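Local coordinates for PTS system, nitrogen regulatory IIA protein (PDB 2A0J), which probably acts as a IIA-type phosphocarrier of the phosphotransferase system, passing a phosphoryl group between proteins in the regulation of nitrogen metabolism, at residues L8-S11 against H12-L15; A42-F45 against E46-A50; T57-G60 against Q61-I65; I81-R84 against E85-F89. One frame throughout, in Å; residues are numbered along the deposited sequence.

Contact 1. Residues L8-S11 against H12-L15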
# COMPACT_ATOMS: atom_id res chain seq x y z
N LEU A 8 -0.89 10.02 3.77
CA LEU A 8 -1.58 9.74 2.52
C LEU A 8 -2.24 10.94 1.83
O LEU A 8 -3.45 11.13 1.92
CB LEU A 8 -2.63 8.64 2.75
CG LEU A 8 -3.21 7.94 1.52
CD1 LEU A 8 -2.12 7.13 0.83
CD2 LEU A 8 -4.35 7.02 1.92
N PRO A 9 -1.45 11.79 1.15
CA PRO A 9 -2.04 12.94 0.46
C PRO A 9 -2.74 12.43 -0.80
O PRO A 9 -2.53 11.30 -1.22
CB PRO A 9 -0.84 13.82 0.15
CG PRO A 9 0.23 12.83 -0.06
CD PRO A 9 0.02 11.87 1.09
N LEU A 10 -3.57 13.27 -1.41
CA LEU A 10 -4.29 12.89 -2.62
C LEU A 10 -3.33 12.60 -3.77
O LEU A 10 -3.66 11.86 -4.69
CB LEU A 10 -5.27 14.00 -3.00
CG LEU A 10 -6.31 14.30 -1.92
CD1 LEU A 10 -7.08 15.57 -2.25
CD2 LEU A 10 -7.25 13.12 -1.80
N SER A 11 -2.14 13.19 -3.70
CA SER A 11 -1.11 12.99 -4.72
C SER A 11 -0.50 11.58 -4.66
O SER A 11 0.22 11.17 -5.56
CB SER A 11 0.01 14.02 -4.55
OG SER A 11 0.73 13.77 -3.35
N HIS A 12 -0.79 10.84 -3.58
CA HIS A 12 -0.27 9.48 -3.41
C HIS A 12 -1.35 8.41 -3.60
O HIS A 12 -1.18 7.27 -3.17
CB HIS A 12 0.35 9.32 -2.01
CG HIS A 12 1.65 10.05 -1.83
ND1 HIS A 12 2.31 10.10 -0.62
CD2 HIS A 12 2.40 10.76 -2.70
CE1 HIS A 12 3.41 10.82 -0.75
NE2 HIS A 12 3.48 11.23 -2.00
N ILE A 13 -2.45 8.80 -4.24
CA ILE A 13 -3.57 7.90 -4.50
C ILE A 13 -3.83 7.75 -5.99
O ILE A 13 -3.92 8.74 -6.71
CB ILE A 13 -4.84 8.43 -3.82
CG1 ILE A 13 -4.62 8.50 -2.31
CG2 ILE A 13 -6.04 7.56 -4.19
CD1 ILE A 13 -5.73 9.17 -1.55
N VAL A 14 -3.95 6.50 -6.45
CA VAL A 14 -4.22 6.18 -7.86
C VAL A 14 -5.53 5.39 -7.88
O VAL A 14 -5.66 4.37 -7.21
CB VAL A 14 -3.08 5.31 -8.48
CG1 VAL A 14 -3.37 5.02 -9.94
CG2 VAL A 14 -1.75 6.03 -8.35
N LEU A 15 -6.50 5.87 -8.66
CA LEU A 15 -7.81 5.23 -8.72
C LEU A 15 -8.08 4.21 -9.82
O LEU A 15 -8.94 3.35 -9.67
CB LEU A 15 -8.89 6.32 -8.82
CG LEU A 15 -8.89 7.40 -7.74
CD1 LEU A 15 -9.82 8.54 -8.17
CD2 LEU A 15 -9.33 6.81 -6.41

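Contact 2. Residues A42-F45 against E46-A50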
# COMPACT_ATOMS: atom_id res chain seq x y z
N ALA A 42 14.59 2.84 -7.45
CA ALA A 42 15.20 1.51 -7.46
C ALA A 42 15.35 0.99 -6.03
O ALA A 42 15.12 -0.19 -5.77
CB ALA A 42 16.57 1.55 -8.15
N ASP A 43 15.73 1.87 -5.11
CA ASP A 43 15.91 1.47 -3.71
C ASP A 43 14.58 1.24 -3.00
O ASP A 43 14.46 0.35 -2.16
CB ASP A 43 16.74 2.52 -2.95
CG ASP A 43 18.21 2.49 -3.34
OD1 ASP A 43 18.82 1.40 -3.28
OD2 ASP A 43 18.77 3.55 -3.68
N VAL A 44 13.57 2.04 -3.35
CA VAL A 44 12.25 1.89 -2.76
C VAL A 44 11.68 0.54 -3.19
O VAL A 44 11.04 -0.16 -2.42
CB VAL A 44 11.32 3.03 -3.22
CG1 VAL A 44 9.86 2.68 -2.94
CG2 VAL A 44 11.72 4.33 -2.52
N PHE A 45 11.94 0.19 -4.45
CA PHE A 45 11.50 -1.07 -5.01
C PHE A 45 12.11 -2.26 -4.27
O PHE A 45 11.41 -3.16 -3.82
CB PHE A 45 11.89 -1.15 -6.49
CG PHE A 45 11.52 -2.45 -7.14
CD1 PHE A 45 10.24 -2.66 -7.64
CD2 PHE A 45 12.45 -3.49 -7.23
CE1 PHE A 45 9.89 -3.88 -8.21
CE2 PHE A 45 12.10 -4.71 -7.80
CZ PHE A 45 10.82 -4.90 -8.30
N GLU A 46 13.44 -2.26 -4.15
CA GLU A 46 14.14 -3.34 -3.47
C GLU A 46 13.66 -3.52 -2.04
O GLU A 46 13.54 -4.63 -1.53
CB GLU A 46 15.64 -3.08 -3.47
CG GLU A 46 16.46 -4.24 -4.05
CD GLU A 46 16.03 -4.61 -5.46
OE1 GLU A 46 16.09 -3.73 -6.35
OE2 GLU A 46 15.64 -5.77 -5.68
N CYS A 47 13.37 -2.41 -1.39
CA CYS A 47 12.91 -2.43 -0.02
C CYS A 47 11.56 -3.16 0.11
O CYS A 47 11.38 -3.97 1.02
CB CYS A 47 12.82 -1.00 0.50
SG CYS A 47 12.52 -0.90 2.24
N LEU A 48 10.63 -2.86 -0.78
CA LEU A 48 9.31 -3.50 -0.74
C LEU A 48 9.40 -4.97 -1.14
O LEU A 48 8.71 -5.82 -0.56
CB LEU A 48 8.35 -2.78 -1.69
CG LEU A 48 8.24 -1.26 -1.54
CD1 LEU A 48 7.30 -0.73 -2.63
CD2 LEU A 48 7.74 -0.88 -0.14
N PHE A 49 10.25 -5.27 -2.12
CA PHE A 49 10.44 -6.63 -2.63
C PHE A 49 11.27 -7.52 -1.69
O PHE A 49 11.15 -8.74 -1.72
CB PHE A 49 11.10 -6.58 -4.01
CG PHE A 49 10.38 -7.40 -5.07
CD1 PHE A 49 9.03 -7.19 -5.34
CD2 PHE A 49 11.06 -8.36 -5.81
CE1 PHE A 49 8.37 -7.92 -6.34
CE2 PHE A 49 10.41 -9.10 -6.80
CZ PHE A 49 9.06 -8.88 -7.06
N ALA A 50 12.11 -6.91 -0.87
CA ALA A 50 12.91 -7.67 0.07
C ALA A 50 11.96 -8.33 1.07
O ALA A 50 12.23 -9.42 1.59
CB ALA A 50 13.90 -6.75 0.79

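Contact 3. Residues T57-G60 against Q61-I65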
# COMPACT_ATOMS: atom_id res chain seq x y z
N THR A 57 2.06 -10.16 1.02
CA THR A 57 1.54 -9.22 2.00
C THR A 57 0.06 -9.05 1.79
O THR A 57 -0.55 -8.11 2.28
CB THR A 57 2.26 -7.86 1.91
OG1 THR A 57 2.37 -7.45 0.54
CG2 THR A 57 3.64 -7.96 2.52
N GLY A 58 -0.52 -9.98 1.03
CA GLY A 58 -1.95 -9.97 0.77
C GLY A 58 -2.67 -10.41 2.04
O GLY A 58 -2.26 -11.38 2.68
N LEU A 59 -3.73 -9.70 2.40
CA LEU A 59 -4.49 -10.02 3.61
C LEU A 59 -5.65 -10.95 3.31
O LEU A 59 -6.29 -11.47 4.21
CB LEU A 59 -5.02 -8.74 4.25
CG LEU A 59 -4.01 -7.70 4.73
CD1 LEU A 59 -4.76 -6.44 5.15
CD2 LEU A 59 -3.21 -8.26 5.89
N GLY A 60 -5.91 -11.15 2.02
CA GLY A 60 -7.02 -11.98 1.62
C GLY A 60 -8.17 -11.08 1.19
O GLY A 60 -8.29 -9.96 1.69
N GLN A 61 -8.98 -11.55 0.25
CA GLN A 61 -10.13 -10.80 -0.24
C GLN A 61 -9.83 -9.55 -1.07
O GLN A 61 -10.44 -8.50 -0.88
CB GLN A 61 -11.02 -10.43 0.95
CG GLN A 61 -11.58 -11.63 1.68
CD GLN A 61 -11.93 -11.31 3.13
OE1 GLN A 61 -12.63 -12.08 3.79
NE2 GLN A 61 -11.43 -10.18 3.63
N GLY A 62 -8.89 -9.68 -2.01
CA GLY A 62 -8.54 -8.58 -2.89
C GLY A 62 -7.75 -7.43 -2.29
O GLY A 62 -7.53 -6.41 -2.95
N VAL A 63 -7.33 -7.58 -1.04
CA VAL A 63 -6.56 -6.55 -0.35
C VAL A 63 -5.12 -6.99 -0.07
O VAL A 63 -4.82 -8.18 0.01
CB VAL A 63 -7.21 -6.17 0.98
CG1 VAL A 63 -6.39 -5.08 1.67
CG2 VAL A 63 -8.65 -5.72 0.75
N ALA A 64 -4.23 -6.01 0.07
CA ALA A 64 -2.82 -6.27 0.36
C ALA A 64 -2.18 -5.03 0.97
O ALA A 64 -2.67 -3.90 0.80
CB ALA A 64 -2.08 -6.67 -0.93
N ILE A 65 -1.09 -5.23 1.69
CA ILE A 65 -0.37 -4.14 2.35
C ILE A 65 1.14 -4.29 2.21
O ILE A 65 1.82 -4.60 3.18
CB ILE A 65 -0.71 -4.08 3.86
CG1 ILE A 65 -0.61 -5.48 4.47
CG2 ILE A 65 -2.09 -3.48 4.06
CD1 ILE A 65 -0.66 -5.51 5.99
O HOH W 1 -5.07 -10.64 -0.49

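Contact 4. Residues I81-R84 against E85-F89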
# COMPACT_ATOMS: atom_id res chain seq x y z
N ILE A 81 -3.45 2.24 -4.08
CA ILE A 81 -3.71 1.92 -5.48
C ILE A 81 -4.94 1.05 -5.71
O ILE A 81 -5.12 0.03 -5.06
CB ILE A 81 -2.54 1.18 -6.13
CG1 ILE A 81 -1.27 2.04 -6.08
CG2 ILE A 81 -2.90 0.83 -7.57
CD1 ILE A 81 -0.07 1.40 -6.76
N ARG A 82 -5.78 1.47 -6.66
CA ARG A 82 -6.99 0.75 -7.05
C ARG A 82 -6.73 0.33 -8.49
O ARG A 82 -6.62 1.18 -9.39
CB ARG A 82 -8.22 1.65 -6.98
CG ARG A 82 -9.41 1.06 -6.24
CD ARG A 82 -10.60 0.82 -7.15
NE ARG A 82 -11.00 2.04 -7.86
CZ ARG A 82 -11.82 2.96 -7.38
NH1 ARG A 82 -12.36 2.83 -6.18
NH2 ARG A 82 -12.11 4.02 -8.11
N THR A 83 -6.61 -0.98 -8.72
CA THR A 83 -6.33 -1.51 -10.04
C THR A 83 -7.57 -1.59 -10.93
O THR A 83 -8.69 -1.79 -10.45
CB THR A 83 -5.68 -2.92 -9.93
OG1 THR A 83 -6.52 -3.78 -9.15
CG2 THR A 83 -4.30 -2.82 -9.24
N ARG A 84 -7.38 -1.40 -12.24
CA ARG A 84 -8.50 -1.47 -13.18
C ARG A 84 -8.98 -2.91 -13.22
O ARG A 84 -10.18 -3.18 -13.34
CB ARG A 84 -8.05 -1.03 -14.57
CG ARG A 84 -9.19 -0.95 -15.58
CD ARG A 84 -8.69 -0.45 -16.92
NE ARG A 84 -7.94 0.79 -16.78
CZ ARG A 84 -7.41 1.46 -17.79
NH1 ARG A 84 -7.55 1.02 -19.03
NH2 ARG A 84 -6.73 2.58 -17.56
N GLU A 85 -8.03 -3.83 -13.12
CA GLU A 85 -8.31 -5.26 -13.14
C GLU A 85 -7.56 -5.91 -11.96
O GLU A 85 -6.52 -5.42 -11.55
CB GLU A 85 -7.82 -5.88 -14.45
CG GLU A 85 -8.89 -6.55 -15.29
CD GLU A 85 -9.85 -5.57 -15.92
OE1 GLU A 85 -10.63 -4.93 -15.18
OE2 GLU A 85 -9.83 -5.43 -17.16
N PRO A 86 -8.11 -7.00 -11.41
CA PRO A 86 -7.42 -7.65 -10.28
C PRO A 86 -6.03 -8.16 -10.70
O PRO A 86 -5.79 -8.46 -11.87
CB PRO A 86 -8.38 -8.77 -9.89
CG PRO A 86 -9.74 -8.18 -10.25
CD PRO A 86 -9.47 -7.54 -11.59
N VAL A 87 -5.12 -8.26 -9.74
CA VAL A 87 -3.76 -8.71 -10.01
C VAL A 87 -3.39 -9.91 -9.14
O VAL A 87 -3.65 -9.91 -7.94
CB VAL A 87 -2.73 -7.57 -9.75
CG1 VAL A 87 -1.32 -8.13 -9.62
CG2 VAL A 87 -2.79 -6.57 -10.88
N GLY A 88 -2.80 -10.93 -9.77
CA GLY A 88 -2.39 -12.12 -9.04
C GLY A 88 -1.34 -11.69 -8.04
O GLY A 88 -0.24 -11.29 -8.42
N PHE A 89 -1.68 -11.77 -6.76
CA PHE A 89 -0.79 -11.33 -5.69
C PHE A 89 -0.24 -12.47 -4.85
O PHE A 89 0.40 -12.22 -3.82
CB PHE A 89 -1.54 -10.37 -4.77
CG PHE A 89 -0.73 -9.19 -4.34
CD1 PHE A 89 -0.52 -8.12 -5.21
CD2 PHE A 89 -0.18 -9.14 -3.06
CE1 PHE A 89 0.24 -7.01 -4.80
CE2 PHE A 89 0.58 -8.04 -2.64
CZ PHE A 89 0.79 -6.97 -3.51

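Contact 1. Residues L8-S11 against H12-L15
The carbonyl oxygen of P9 takes a hydrogen bond from the backbone N of H12, with P9 O to H12 N at 3.0 Å and an N-H...O angle of 158°. The N-H comes in well above the plane of the carbonyl, as the short reach round a turn dictates. One step on, I13 N makes a weaker bond of the same kind to L10 O. Beside these bonds the P9 ring lies obliquely over one face of the H12 imidazole. P9 CG sits 3.6 Å from the centroid of the H12 ring, over its face and shifted toward the rim, a CH-pi contact. The imidazole gets there because H12 CG stands beside its own backbone N, opposite the carbonyl carbon (chi1 -71°). S11 OG approaches the same ring obliquely near CD2. On the inner side the branched end of L8 meets I13, with L8 CG 4.1 Å from I13 CG1 and the two side chains nearly at right angles, while L10 CD2 brushes I13 CD1. Helix 139-146 backs this apolar group, R143 also bonding to L8 O. The pattern is that of successive type I turns, a short 3-10 segment that leads the chain from helix 3-7 into edge strand 13-17.

Contact 2. Residues A42-F45 against E46-A50
F45 and F49, one helical turn apart, stack their rings in an offset fashion. The centroids of the F45 and F49 rings are 5.0 Å apart and the planes differ by 24°; F45 CZ hangs over the middle of the F49 face. F45 reaches forward because its CG lies opposite the backbone N (chi1 177°), and the two side chains run alongside each other in the same direction. At the rim of the F45 ring, in its plane, sits E46 OE1, 3.8 Å from F45 CD2, with the carboxylate turned steeply against the ring. On the buried side V44 CG1 and L48 CD1 meet at 4.3 Å. Beneath them the backbone bonds set the spacing: E46 N to A42 O, C47 N to D43 O, L48 N to V44 O, and F49 N to F45 O, the last at 2.9 Å. Farther out, F26 of helix 22-33 meets the F49 ring edge to face, V44 and C47 rest on L104, and D43 OD2 bonds S40 OG. The chemistry gives an apolar side of V44, C47 and L48 against strand 97-106, L48 also reaching helix 22-33 beside F45 and F49, and an acidic rim probably favoured by the weakly positive ring edge.

Contact 3. Residues T57-G60 against Q61-I65
A small antiparallel hairpin brings V63-I65, part of edge strand 63-70, back along T57-L59. G58 and A64 form its single bridge, a non-hydrogen-bonded pair with their CA atoms 3.8 Å apart, flanked by two backbone bonds: I65 N to T57 O and L59 N to V63 O, each 3.0 Å. The methyl of A64 packs against the backbone, 3.7 Å from G58 CA. V63 O is gripped twice, for a water that accepts from G60 N at 2.7 Å also donates to V63 O, bridging the two one step beyond the L59 bond, where G60 N and V63 O are 3.7 Å apart. The bend itself turns through G60, Q61 and G62, all with positive phi; at G60 the backbone angles (102°, 149°) call for glycine by themselves. Q61 N is held by D93 OD2. This is the stretch just ahead of the proline-histidine signature of the type 2 IIA family, and I65 O bonds H67 ND1, consistent with the hairpin helping to position H67, the counterpart of the histidine that carries the phosphoryl group in relatives. On the other face L59 spreads its two methyls, CD1 toward V63 CG1 at 4.1 Å and CD2 toward I65 CD1 at 3.8 Å, crossing I65 at about a right angle and packing with it against helix 110-124. T57 OG1 bonds E52 OE1, while T57 CB leans over I65 O.

Contact 4. Residues I81-R84 against E85-F89
T83 faces the segment that follows it, and its hydroxyl bonds back across the corner to the carbonyl of E85, with T83 OG1 to E85 O at 2.9 Å. The threonine donates here, and it does so from well above the carbonyl plane of E85, 58° out of it, instead of along a lone pair. The torsion (chi1 56°) brings OG1 within reach of E85 O, placing it between the backbone N and the carbonyl carbon, with CG2 anti to the carbonyl carbon. OG1 also makes a weak hydrogen bond to S98 OG. The carbonyl stands close over the side chain's root as well, E85 O being 3.1 Å from T83 CB. T83 CG2 in turn comes alongside V87, 4.4 Å from V87 CG2, a loose apolar touch that carries the contact past P86. Two charged side chains leave this corner in different directions. R84 runs out extended and bends only near its end, while E85 folds at its second torsion; their charged atoms do not meet, R84 NE and E85 OE2 being 6.5 Å apart. R84 finds its partners elsewhere, in salt bridges to E18 and D16. In the fold the corner ends strand 77-83, which lies between strands 13-17 and 97-106. T83 pairs through its backbone with S98 and rests on I100, P86 touches S98 and P96, and V19 lies against both T83 and V87. Beyond, F89 dips toward helix 22-33, packing on L25 and F26 with K22 in a cation-pi contact.

From the N terminus, contact 1 turns the chain out of helix 3-7 into strand 13-17. Contact 2 is a stretch of helix 41-52, which packs across the sheet near helix 22-33. Contact 3 closes the hairpin that opens strand 63-70, at the far edge of the sheet from contact 1, and contact 4 rounds the corner after strand 77-83. All four follow in series and none nests in or crosses another. Contacts 1 and 4 meet in the sheet, where V14 O and L15 O probably bond R82. Contacts 3 and 4 meet through F89, which packs on T57 and A64, while contact 2 touches none of the others directly.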